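Local coordinates for PFC0360w protein (Plasmodium falciparum, PDB 3NI8), which is a member of the AHA1 family that probably binds the chaperone Hsp90 and stimulates its ATPase activity, at residues T43-R46 against L52-V55; L47-L52 against E149-Y154; E73-T78 against K82-W87; L114-N119 against N138-N143. One frame throughout, in Å; residues are numbered along the deposited sequence.

Interaction 4 is the buried one of the four: an indole from helix 132-150 meets the inner face of the sheet through a leucine and a histidine. Interaction 3 belongs to the same sheet but is mostly backbone hydrogen bonding between neighbouring strands, with charged residues on the outer face. It touches interaction 4 through W87, which packs on H118 and W140. Interactions 1 and 2 sit together at the edge, sharing L52 and the end of helix 41-47. Interaction 1 mixes one side-chain-to-backbone bond with apolar contact to the short edge strand 54-55, whereas interaction 2, at the far end of helix 132-150, has no hydrogen bond across its segments, only van der Waals contact that includes an arginine's flank.

Interaction 1: residues T43-R46 against L52-V55; sequences TLTR and LAEV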
loop_
_atom_site.group_PDB
_atom_site.type_symbol
_atom_site.label_atom_id
_atom_site.label_comp_id
_atom_site.label_asym_id
_atom_site.label_seq_id
_atom_site.Cartn_x
_atom_site.Cartn_y
_atom_site.Cartn_z
ATOM N N THR A 43 7.366 8.257 6.786
ATOM C CA THR A 43 6.044 8.632 6.284
ATOM C C THR A 43 5.040 7.513 6.559
ATOM O O THR A 43 3.920 7.776 7.047
ATOM C CB THR A 43 6.072 9.052 4.806
ATOM O OG1 THR A 43 7.022 10.104 4.656
ATOM C CG2 THR A 43 4.729 9.605 4.386
ATOM N N LEU A 44 5.443 6.271 6.277
ATOM C CA LEU A 44 4.581 5.117 6.555
ATOM C C LEU A 44 4.106 5.054 8.015
ATOM O O LEU A 44 2.928 4.788 8.278
ATOM C CB LEU A 44 5.262 3.806 6.145
ATOM C CG LEU A 44 5.337 3.536 4.635
ATOM C CD1 LEU A 44 6.424 2.519 4.375
ATOM C CD2 LEU A 44 3.995 3.099 4.046
ATOM N N THR A 45 5.033 5.299 8.943
ATOM C CA THR A 45 4.731 5.372 10.372
ATOM C C THR A 45 3.684 6.466 10.677
ATOM O O THR A 45 2.762 6.218 11.438
ATOM C CB THR A 45 6.012 5.587 11.196
ATOM O OG1 THR A 45 6.891 4.469 11.010
ATOM C CG2 THR A 45 5.702 5.728 12.700
ATOM N N ARG A 46 3.814 7.650 10.061
ATOM C CA ARG A 46 2.823 8.707 10.221
ATOM C C ARG A 46 1.496 8.260 9.652
ATOM O O ARG A 46 0.456 8.588 10.193
ATOM C CB ARG A 46 3.218 9.984 9.478
ATOM C CG ARG A 46 4.414 10.757 9.972
ATOM C CD ARG A 46 4.549 12.035 9.126
ATOM N NE ARG A 46 3.508 13.040 9.431
ATOM C CZ ARG A 46 3.238 14.126 8.688
ATOM N NH1 ARG A 46 3.901 14.375 7.566
ATOM N NH2 ARG A 46 2.285 14.973 9.069
ATOM N N LEU A 52 5.335 1.535 14.298
ATOM C CA LEU A 52 6.563 1.509 13.506
ATOM C C LEU A 52 6.363 0.730 12.224
ATOM O O LEU A 52 5.930 -0.426 12.250
ATOM C CB LEU A 52 7.777 0.975 14.288
ATOM C CG LEU A 52 9.196 1.276 13.725
ATOM C CD1 LEU A 52 9.451 2.761 13.316
ATOM C CD2 LEU A 52 10.289 0.818 14.682
ATOM N N ALA A 53 6.626 1.417 11.109
ATOM C CA ALA A 53 6.808 0.797 9.798
ATOM C C ALA A 53 8.296 0.558 9.638
ATOM O O ALA A 53 9.091 1.430 9.968
ATOM C CB ALA A 53 6.331 1.716 8.730
ATOM N N GLU A 54 8.672 -0.628 9.169
ATOM C CA GLU A 54 10.061 -0.934 8.833
ATOM C C GLU A 54 10.168 -1.194 7.321
ATOM O O GLU A 54 9.311 -1.869 6.728
ATOM C CB GLU A 54 10.593 -2.129 9.646
ATOM C CG GLU A 54 10.802 -1.843 11.157
ATOM C CD GLU A 54 11.152 -3.102 11.992
ATOM O OE1 GLU A 54 10.937 -4.254 11.538
ATOM O OE2 GLU A 54 11.640 -2.932 13.131
ATOM N N VAL A 55 11.221 -0.645 6.716
ATOM C CA VAL A 55 11.368 -0.602 5.267
ATOM C C VAL A 55 12.822 -0.804 4.889
ATOM O O VAL A 55 13.688 -0.011 5.273
ATOM C CB VAL A 55 10.867 0.772 4.667
ATOM C CG1 VAL A 55 11.410 0.999 3.265
ATOM C CG2 VAL A 55 9.365 0.849 4.635
#
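T45 OG1 is the polar centre of this contact, gripped by two backbone groups, A41 of its own helix and A53 across the contact. The backbone N of A53 donates to it at 3.1 Å, with an almost straight N-H...O angle of 172°, and the hydroxyl also bonds the carbonyl of A41, one turn back in the helix. The threonine can serve both because OG1 lies opposite its own carbonyl carbon and next to the backbone N (chi1 -62°), which places the one oxygen within reach of both the A41 carbonyl and the A53 N-H. Between them the two bonds should hold the hydroxyl in one rotation. Apolar groups close in around it: CD1 of L52 comes to 3.8 Å from T45 OG1, and the methyl of A53 approaches the same oxygen to 3.6 Å.

Further along, the backbones are near enough for the A53 methyl to rest on CB of L44, 3.5 Å away. The L44 side chain then reaches on to V55 and crosses it at about a right angle, with L44 CD1 only 3.4 Å from V55 CG2. L44 is buried and also lies close to a bound isopropyl alcohol. The contact thus lays helix 41-47 against the chain that enters the sheet as one of its two outer strands, 54-55. E54 pairs there with S64 of strand 62-65, while T43 and R46 face the C-terminal loop.

Interaction 2: residues L47-L52 against E149-Y154; sequences LSRGSL and EVILGY
Two successive bends in the R49 side chain, chi2 -50° and chi3 -69°, fold it over the end methyl of I151. The tightest approach is made by the aliphatic part, R49 CD lying 3.4 Å from I151 CD1. The guanidinium follows at a slant, with R49 NH2 3.6 Å from the same methyl, so one branch tip of the isoleucine carries this half of the contact.

The other half is deeper. L47 and L152 meet at about a right angle, L47 CD2 pressing on L152 CG at 3.8 Å and on L152 CD1 at nearly the same distance. L47 is buried and also packs on F144 and I148 of helix 132-150; L152 continues the apolar layer by setting its CB over the centre of the Y154 ring, 3.8 Å above the plane. No hydrogen bond joins the two segments directly, but N147 ND2, just ahead of the second one, bonds the carbonyl of L47.

Backbone turns set the position of R49. A Schellman motif with R49 as its C' residue ends helix 41-47: G50 N reaches T45 O and R49 N reaches R46 O. A type I' turn, closed by S51 N to S48 O at 3.2 Å, carries the chain onward. The contact joins the end of helix 41-47 and the turn after it to the chain around the close of the C-terminal helix, as in the helix-grip fold of the SRPBCC superfamily.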
loop_
_atom_site.group_PDB
_atom_site.type_symbol
_atom_site.label_atom_id
_atom_site.label_comp_id
_atom_site.label_asym_id
_atom_site.label_seq_id
_atom_site.Cartn_x
_atom_site.Cartn_y
_atom_site.Cartn_z
ATOM N N LEU A 47 1.514 7.545 8.532
ATOM C CA LEU A 47 0.277 7.040 7.934
ATOM C C LEU A 47 -0.350 5.927 8.775
ATOM O O LEU A 47 -1.540 5.621 8.624
ATOM C CB LEU A 47 0.530 6.548 6.500
ATOM C CG LEU A 47 0.800 7.591 5.410
ATOM C CD1 LEU A 47 1.293 6.921 4.139
ATOM C CD2 LEU A 47 -0.433 8.386 5.134
ATOM N N SER A 48 0.474 5.330 9.640
ATOM C CA SER A 48 0.080 4.269 10.581
ATOM C C SER A 48 -0.207 4.850 11.963
ATOM O O SER A 48 -0.196 4.139 12.975
ATOM C CB SER A 48 1.207 3.249 10.719
ATOM O OG SER A 48 1.516 2.628 9.477
ATOM N N ARG A 49 -0.440 6.160 12.004
ATOM C CA ARG A 49 -0.699 6.861 13.258
ATOM C C ARG A 49 0.250 6.466 14.372
ATOM O O ARG A 49 -0.197 6.227 15.507
ATOM C CB ARG A 49 -2.147 6.632 13.705
ATOM C CG ARG A 49 -3.177 7.389 12.848
ATOM C CD ARG A 49 -2.772 8.845 12.725
ATOM N NE ARG A 49 -2.872 9.601 13.980
ATOM C CZ ARG A 49 -2.082 10.627 14.302
ATOM N NH1 ARG A 49 -2.245 11.282 15.447
ATOM N NH2 ARG A 49 -1.112 10.992 13.470
ATOM N N GLY A 50 1.545 6.385 14.060
ATOM C CA GLY A 50 2.552 6.048 15.076
ATOM C C GLY A 50 3.118 4.634 15.225
ATOM O O GLY A 50 4.176 4.489 15.809
ATOM N N SER A 51 2.433 3.591 14.756
ATOM C CA SER A 51 3.034 2.228 14.757
ATOM C C SER A 51 4.246 2.146 13.832
ATOM O O SER A 51 4.183 2.622 12.700
ATOM C CB SER A 51 2.043 1.165 14.308
ATOM O OG SER A 51 0.864 1.207 15.075
ATOM N N LEU A 52 5.335 1.535 14.298
ATOM C CA LEU A 52 6.563 1.509 13.506
ATOM C C LEU A 52 6.363 0.730 12.224
ATOM O O LEU A 52 5.930 -0.426 12.250
ATOM C CB LEU A 52 7.777 0.975 14.288
ATOM C CG LEU A 52 9.196 1.276 13.725
ATOM C CD1 LEU A 52 9.451 2.761 13.316
ATOM C CD2 LEU A 52 10.289 0.818 14.682
ATOM N N GLU A 149 -4.423 11.968 2.482
ATOM C CA GLU A 149 -5.154 13.220 2.397
ATOM C C GLU A 149 -5.111 14.051 3.708
ATOM O O GLU A 149 -4.672 15.192 3.700
ATOM C CB GLU A 149 -6.594 12.971 1.944
ATOM C CG GLU A 149 -7.235 14.231 1.377
ATOM C CD GLU A 149 -8.739 14.184 1.369
ATOM O OE1 GLU A 149 -9.323 13.133 1.709
ATOM O OE2 GLU A 149 -9.348 15.214 1.030
ATOM N N VAL A 150 -5.536 13.452 4.820
ATOM C CA VAL A 150 -5.804 14.176 6.079
ATOM C C VAL A 150 -4.592 14.410 7.000
ATOM O O VAL A 150 -4.508 15.459 7.646
ATOM C CB VAL A 150 -6.957 13.487 6.888
ATOM C CG1 VAL A 150 -7.150 14.154 8.241
ATOM C CG2 VAL A 150 -8.260 13.542 6.097
ATOM N N ILE A 151 -3.686 13.436 7.084
ATOM C CA ILE A 151 -2.455 13.564 7.870
ATOM C C ILE A 151 -1.348 14.261 7.054
ATOM O O ILE A 151 -0.712 15.222 7.524
ATOM C CB ILE A 151 -1.922 12.164 8.316
ATOM C CG1 ILE A 151 -3.024 11.337 9.030
ATOM C CG2 ILE A 151 -0.595 12.287 9.085
ATOM C CD1 ILE A 151 -3.070 11.462 10.518
ATOM N N LEU A 152 -1.116 13.766 5.840
ATOM C CA LEU A 152 -0.077 14.314 5.001
ATOM C C LEU A 152 -0.485 15.623 4.311
ATOM O O LEU A 152 0.345 16.284 3.734
ATOM C CB LEU A 152 0.395 13.274 3.973
ATOM C CG LEU A 152 0.876 11.888 4.425
ATOM C CD1 LEU A 152 1.542 11.213 3.235
ATOM C CD2 LEU A 152 1.824 11.908 5.636
ATOM N N GLY A 153 -1.761 15.976 4.348
ATOM C CA GLY A 153 -2.219 17.224 3.776
ATOM C C GLY A 153 -2.112 17.290 2.261
ATOM O O GLY A 153 -1.960 18.374 1.679
ATOM N N TYR A 154 -2.201 16.141 1.599
ATOM C CA TYR A 154 -2.242 16.159 0.146
ATOM C C TYR A 154 -3.689 16.210 -0.293
ATOM O O TYR A 154 -4.463 15.306 0.004
ATOM C CB TYR A 154 -1.533 14.962 -0.462
ATOM C CG TYR A 154 -0.116 14.738 0.024
ATOM C CD1 TYR A 154 0.650 15.777 0.561
ATOM C CD2 TYR A 154 0.464 13.481 -0.074
ATOM C CE1 TYR A 154 1.966 15.545 1.014
ATOM C CE2 TYR A 154 1.763 13.244 0.361
ATOM C CZ TYR A 154 2.509 14.272 0.906
ATOM O OH TYR A 154 3.793 14.004 1.320
#

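Interaction 3: residues E73-T78 against K82-W87; sequences EFTEIT and KIVEKW. With IPA (isopropyl alcohol), chain B.
V84 O takes three donors from the facing strand. T75 N comes nearly straight at 2.9 Å (172°), while E76 N and the hydroxyl T75 OG1 add weak bonds. T75 OG1 gets there from between its own backbone N and carbonyl carbon (chi1 68°), which also sets it 3.4 Å from V84 CG1. With two residues facing one, this is a classic beta bulge, and the register shifts by one between F74 and E76. Regular antiparallel pairing holds on either side, E73 with K86 and T78 with K82 both hydrogen-bonded pairs.

On the face with E73, E76 and K86, K86 NZ makes a salt bridge to E73 OE2 at 2.6 Å, meeting it from above the carboxylate plane; the lysine also has a cation-pi contact with Y97. Farther along, T78 OG1 bonds the anti lone pair of E76 OE2 at 2.7 Å, helping to fix that carboxylate.

The other face looks inward. F74 and E85 run side by side, F74 CE1 3.7 Å from E85 OE2, with ring and carboxylate 76° apart. O2 of an isopropyl alcohol, probably from the crystallisation liquor, lies 2.6 Å from E85 OE2 and is also close to F38 O, while F35 and F38 of helix 31-39 cover I83. This is a bulged beta hairpin within the curved antiparallel sheet of the helix-grip fold, its inward face, where the alcohol sits, turned toward helix 31-39; such a bound molecule may mark a pocket.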
loop_
_atom_site.group_PDB
_atom_site.type_symbol
_atom_site.label_atom_id
_atom_site.label_comp_id
_atom_site.label_asym_id
_atom_site.label_seq_id
_atom_site.Cartn_x
_atom_site.Cartn_y
_atom_site.Cartn_z
ATOM N N GLU A 73 7.366 -7.543 0.756
ATOM C CA GLU A 73 8.652 -7.546 0.103
ATOM C C GLU A 73 8.501 -6.786 -1.219
ATOM O O GLU A 73 7.558 -7.013 -1.983
ATOM C CB GLU A 73 9.084 -8.983 -0.136
ATOM C CG GLU A 73 10.246 -9.168 -1.117
ATOM C CD GLU A 73 10.614 -10.638 -1.324
ATOM O OE1 GLU A 73 11.329 -10.944 -2.325
ATOM O OE2 GLU A 73 10.185 -11.480 -0.492
ATOM N N PHE A 74 9.400 -5.839 -1.443
ATOM C CA PHE A 74 9.450 -5.086 -2.694
ATOM C C PHE A 74 9.987 -5.963 -3.810
ATOM O O PHE A 74 11.026 -6.604 -3.652
ATOM C CB PHE A 74 10.339 -3.842 -2.545
ATOM C CG PHE A 74 9.880 -2.879 -1.469
ATOM C CD1 PHE A 74 8.729 -2.126 -1.637
ATOM C CD2 PHE A 74 10.630 -2.709 -0.297
ATOM C CE1 PHE A 74 8.306 -1.217 -0.650
ATOM C CE2 PHE A 74 10.218 -1.799 0.711
ATOM C CZ PHE A 74 9.057 -1.049 0.525
ATOM N N THR A 75 9.275 -5.997 -4.933
ATOM C CA THR A 75 9.669 -6.859 -6.064
ATOM C C THR A 75 9.948 -6.048 -7.319
ATOM O O THR A 75 10.537 -6.561 -8.269
ATOM C CB THR A 75 8.654 -8.002 -6.354
ATOM O OG1 THR A 75 7.424 -7.463 -6.840
ATOM C CG2 THR A 75 8.360 -8.825 -5.100
ATOM N N GLU A 76 9.552 -4.775 -7.305
ATOM C CA GLU A 76 9.860 -3.832 -8.384
ATOM C C GLU A 76 9.798 -2.390 -7.876
ATOM O O GLU A 76 8.778 -1.926 -7.342
ATOM C CB GLU A 76 8.903 -4.009 -9.572
ATOM C CG GLU A 76 9.392 -3.293 -10.866
ATOM C CD GLU A 76 8.306 -3.111 -11.938
ATOM O OE1 GLU A 76 7.521 -4.049 -12.212
ATOM O OE2 GLU A 76 8.242 -2.003 -12.510
ATOM N N ILE A 77 10.904 -1.685 -8.040
ATOM C CA ILE A 77 10.980 -0.275 -7.651
ATOM C C ILE A 77 11.419 0.560 -8.829
ATOM O O ILE A 77 12.620 0.654 -9.110
ATOM C CB ILE A 77 11.926 -0.022 -6.452
ATOM C CG1 ILE A 77 11.432 -0.767 -5.208
ATOM C CG2 ILE A 77 11.973 1.473 -6.154
ATOM C CD1 ILE A 77 12.502 -1.063 -4.224
ATOM N N THR A 78 10.426 1.144 -9.507
ATOM C CA THR A 78 10.640 2.052 -10.635
ATOM C C THR A 78 10.269 3.478 -10.210
ATOM O O THR A 78 9.142 3.926 -10.425
ATOM C CB THR A 78 9.794 1.635 -11.866
ATOM O OG1 THR A 78 9.799 0.203 -12.011
ATOM C CG2 THR A 78 10.338 2.289 -13.162
ATOM N N LYS A 82 6.193 3.563 -10.357
ATOM C CA LYS A 82 5.624 2.240 -10.028
ATOM C C LYS A 82 6.387 1.540 -8.907
ATOM O O LYS A 82 7.633 1.629 -8.802
ATOM C CB LYS A 82 5.650 1.324 -11.268
ATOM C CG LYS A 82 4.432 0.457 -11.530
ATOM C CD LYS A 82 4.799 -0.727 -12.438
ATOM C CE LYS A 82 3.713 -1.094 -13.462
ATOM N NZ LYS A 82 3.452 -2.614 -13.593
ATOM N N ILE A 83 5.627 0.839 -8.075
ATOM C CA ILE A 83 6.162 -0.174 -7.174
ATOM C C ILE A 83 5.283 -1.423 -7.265
ATOM O O ILE A 83 4.126 -1.338 -7.622
ATOM C CB ILE A 83 6.312 0.316 -5.700
ATOM C CG1 ILE A 83 5.082 1.092 -5.244
ATOM C CG2 ILE A 83 7.527 1.185 -5.550
ATOM C CD1 ILE A 83 5.091 1.436 -3.767
ATOM N N VAL A 84 5.882 -2.579 -7.003
ATOM C CA VAL A 84 5.183 -3.867 -6.927
ATOM C C VAL A 84 5.669 -4.579 -5.667
ATOM O O VAL A 84 6.859 -4.537 -5.334
ATOM C CB VAL A 84 5.452 -4.769 -8.168
ATOM C CG1 VAL A 84 4.587 -6.046 -8.099
ATOM C CG2 VAL A 84 5.201 -4.005 -9.473
ATOM N N GLU A 85 4.750 -5.243 -4.980
ATOM C CA GLU A 85 5.054 -5.877 -3.688
ATOM C C GLU A 85 4.423 -7.245 -3.590
ATOM O O GLU A 85 3.338 -7.445 -4.126
ATOM C CB GLU A 85 4.488 -5.029 -2.534
ATOM C CG GLU A 85 5.032 -3.603 -2.509
ATOM C CD GLU A 85 4.303 -2.702 -1.543
ATOM O OE1 GLU A 85 3.287 -3.108 -0.933
ATOM O OE2 GLU A 85 4.749 -1.558 -1.408
ATOM N N LYS A 86 5.108 -8.171 -2.911
ATOM C CA LYS A 86 4.424 -9.255 -2.173
ATOM C C LYS A 86 3.913 -8.618 -0.871
ATOM O O LYS A 86 4.576 -7.756 -0.303
ATOM C CB LYS A 86 5.372 -10.401 -1.827
ATOM C CG LYS A 86 6.198 -10.959 -2.996
ATOM C CD LYS A 86 6.191 -12.500 -3.013
ATOM C CE LYS A 86 6.991 -13.104 -1.862
ATOM N NZ LYS A 86 8.422 -12.712 -2.019
ATOM N N TRP A 87 2.755 -9.046 -0.395
ATOM C CA TRP A 87 2.028 -8.338 0.656
ATOM C C TRP A 87 1.054 -9.295 1.328
ATOM O O TRP A 87 0.207 -9.899 0.660
ATOM C CB TRP A 87 1.241 -7.193 0.003
ATOM C CG TRP A 87 0.619 -6.140 0.920
ATOM C CD1 TRP A 87 1.084 -4.859 1.129
ATOM C CD2 TRP A 87 -0.595 -6.252 1.690
ATOM N NE1 TRP A 87 0.239 -4.177 1.981
ATOM C CE2 TRP A 87 -0.798 -4.999 2.339
ATOM C CE3 TRP A 87 -1.528 -7.278 1.895
ATOM C CZ2 TRP A 87 -1.900 -4.753 3.189
ATOM C CZ3 TRP A 87 -2.624 -7.040 2.734
ATOM C CH2 TRP A 87 -2.802 -5.777 3.371
HETATM C C1 IPA B . 4.970 -0.384 2.212
HETATM C C2 IPA B . 3.813 -0.492 1.212
HETATM C C3 IPA B . 2.414 -0.297 1.798
HETATM O O2 IPA B . 4.037 0.382 0.135
#

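Interaction 4: residues L114-N119 against N138-N143; sequences LKLTHN and NGWTQN
Packing is tightest where L116 CD1 stands over one face of the W140 indole. The methyl lies 3.5 Å from the centroid of the six-membered ring and only 8° off its normal, a CH-pi contact, and comes to 3.6 Å from W140 CE3. L116 gets there by turning CG opposite its backbone N (chi1 -170°), which sends the branch out from the strand and across the indole at about a right angle.

At the indole edge the contact turns polar: W140 NE1 donates to H118 ND1 at 3.0 Å, nearly in its own ring plane but tilted 21° from that of the imidazole. The rings meet rim to rim rather than stacking. H118 NE2 bonds S98 OG, so both imidazole nitrogens are held and the ring's rotation is fixed, while W87 meets it edge-to-face.

Away from the indole the two segments do not touch. T117 and K115 point to the opposite face of the sheet, and N138, Q142 and N143 are exposed on the outer side of the helix. A long C-terminal helix gripped by the concave face of an antiparallel sheet, as here, defines the helix-grip fold of SRPBCC proteins.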
loop_
_atom_site.group_PDB
_atom_site.type_symbol
_atom_site.label_atom_id
_atom_site.label_comp_id
_atom_site.label_asym_id
_atom_site.label_seq_id
_atom_site.Cartn_x
_atom_site.Cartn_y
_atom_site.Cartn_z
ATOM N N LEU A 114 -3.158 8.302 -8.802
ATOM C CA LEU A 114 -2.812 7.119 -8.021
ATOM C C LEU A 114 -3.748 5.949 -8.364
ATOM O O LEU A 114 -4.958 6.025 -8.195
ATOM C CB LEU A 114 -2.843 7.451 -6.526
ATOM C CG LEU A 114 -2.496 6.416 -5.445
ATOM C CD1 LEU A 114 -1.215 5.727 -5.770
ATOM C CD2 LEU A 114 -2.386 7.091 -4.067
ATOM N N LYS A 115 -3.159 4.866 -8.850
ATOM C CA LYS A 115 -3.907 3.669 -9.187
ATOM C C LYS A 115 -3.327 2.491 -8.415
ATOM O O LYS A 115 -2.219 2.012 -8.713
ATOM C CB LYS A 115 -3.888 3.441 -10.712
ATOM C CG LYS A 115 -4.483 2.128 -11.178
ATOM C CD LYS A 115 -4.668 2.117 -12.713
ATOM C CE LYS A 115 -4.369 0.723 -13.307
ATOM N NZ LYS A 115 -4.698 0.598 -14.766
ATOM N N LEU A 116 -4.065 2.041 -7.403
ATOM C CA LEU A 116 -3.662 0.869 -6.651
ATOM C C LEU A 116 -4.427 -0.413 -7.072
ATOM O O LEU A 116 -5.668 -0.450 -7.045
ATOM C CB LEU A 116 -3.776 1.127 -5.142
ATOM C CG LEU A 116 -3.153 0.066 -4.217
ATOM C CD1 LEU A 116 -2.797 0.694 -2.898
ATOM C CD2 LEU A 116 -4.061 -1.152 -3.984
ATOM N N THR A 117 -3.664 -1.448 -7.451
ATOM C CA THR A 117 -4.221 -2.767 -7.776
ATOM C C THR A 117 -3.797 -3.825 -6.757
ATOM O O THR A 117 -2.603 -4.051 -6.535
ATOM C CB THR A 117 -3.817 -3.276 -9.203
ATOM O OG1 THR A 117 -3.914 -2.213 -10.146
ATOM C CG2 THR A 117 -4.736 -4.389 -9.644
ATOM N N HIS A 118 -4.783 -4.493 -6.168
ATOM C CA HIS A 118 -4.515 -5.533 -5.186
ATOM C C HIS A 118 -5.073 -6.852 -5.744
ATOM O O HIS A 118 -6.294 -7.005 -5.856
ATOM C CB HIS A 118 -5.171 -5.144 -3.850
ATOM C CG HIS A 118 -4.537 -5.760 -2.643
ATOM N ND1 HIS A 118 -4.559 -5.150 -1.408
ATOM C CD2 HIS A 118 -3.854 -6.923 -2.477
ATOM C CE1 HIS A 118 -3.922 -5.910 -0.532
ATOM N NE2 HIS A 118 -3.479 -6.988 -1.156
ATOM N N ASN A 119 -4.170 -7.764 -6.131
ATOM C CA ASN A 119 -4.511 -9.071 -6.748
ATOM C C ASN A 119 -4.169 -10.212 -5.808
ATOM O O ASN A 119 -3.413 -10.031 -4.856
ATOM C CB ASN A 119 -3.690 -9.345 -8.028
ATOM C CG ASN A 119 -3.937 -8.340 -9.136
ATOM O OD1 ASN A 119 -2.994 -7.700 -9.605
ATOM N ND2 ASN A 119 -5.186 -8.194 -9.565
ATOM N N ASN A 138 -10.946 -1.941 2.992
ATOM C CA ASN A 138 -11.128 -0.986 4.087
ATOM C C ASN A 138 -9.793 -0.471 4.625
ATOM O O ASN A 138 -9.667 0.707 4.914
ATOM C CB ASN A 138 -11.953 -1.573 5.245
ATOM C CG ASN A 138 -13.402 -1.887 4.858
ATOM O OD1 ASN A 138 -13.879 -1.517 3.784
ATOM N ND2 ASN A 138 -14.100 -2.590 5.745
ATOM N N GLY A 139 -8.794 -1.349 4.745
ATOM C CA GLY A 139 -7.421 -0.927 5.091
ATOM C C GLY A 139 -6.866 0.203 4.215
ATOM O O GLY A 139 -6.246 1.147 4.712
ATOM N N TRP A 140 -7.081 0.113 2.903
ATOM C CA TRP A 140 -6.592 1.149 2.003
ATOM C C TRP A 140 -7.462 2.405 2.043
ATOM O O TRP A 140 -6.939 3.495 2.212
ATOM C CB TRP A 140 -6.459 0.640 0.562
ATOM C CG TRP A 140 -5.426 -0.445 0.355
ATOM C CD1 TRP A 140 -5.670 -1.747 0.021
ATOM C CD2 TRP A 140 -3.992 -0.312 0.437
ATOM N NE1 TRP A 140 -4.477 -2.439 -0.106
ATOM C CE2 TRP A 140 -3.435 -1.587 0.135
ATOM C CE3 TRP A 140 -3.132 0.753 0.721
ATOM C CZ2 TRP A 140 -2.058 -1.825 0.114
ATOM C CZ3 TRP A 140 -1.759 0.522 0.704
ATOM C CH2 TRP A 140 -1.232 -0.764 0.392
ATOM N N THR A 141 -8.774 2.250 1.892
ATOM C CA THR A 141 -9.655 3.408 1.793
ATOM C C THR A 141 -9.741 4.174 3.134
ATOM O O THR A 141 -9.616 5.393 3.153
ATOM C CB THR A 141 -11.080 3.027 1.255
ATOM O OG1 THR A 141 -11.762 2.192 2.215
ATOM C CG2 THR A 141 -10.993 2.291 -0.115
ATOM N N GLN A 142 -9.884 3.438 4.240
ATOM C CA GLN A 142 -10.264 4.003 5.545
ATOM C C GLN A 142 -9.081 4.457 6.378
ATOM O O GLN A 142 -9.221 5.353 7.211
ATOM C CB GLN A 142 -11.151 3.023 6.368
ATOM C CG GLN A 142 -12.487 2.571 5.704
ATOM C CD GLN A 142 -13.231 3.722 5.031
ATOM O OE1 GLN A 142 -13.608 4.707 5.681
ATOM N NE2 GLN A 142 -13.437 3.612 3.724
ATOM N N ASN A 143 -7.921 3.845 6.173
ATOM C CA ASN A 143 -6.742 4.187 6.970
ATOM C C ASN A 143 -5.653 4.800 6.097
ATOM O O ASN A 143 -5.417 6.007 6.127
ATOM C CB ASN A 143 -6.135 2.965 7.712
ATOM C CG ASN A 143 -7.173 2.083 8.451
ATOM O OD1 ASN A 143 -6.924 0.864 8.656
ATOM N ND2 ASN A 143 -8.300 2.671 8.872
#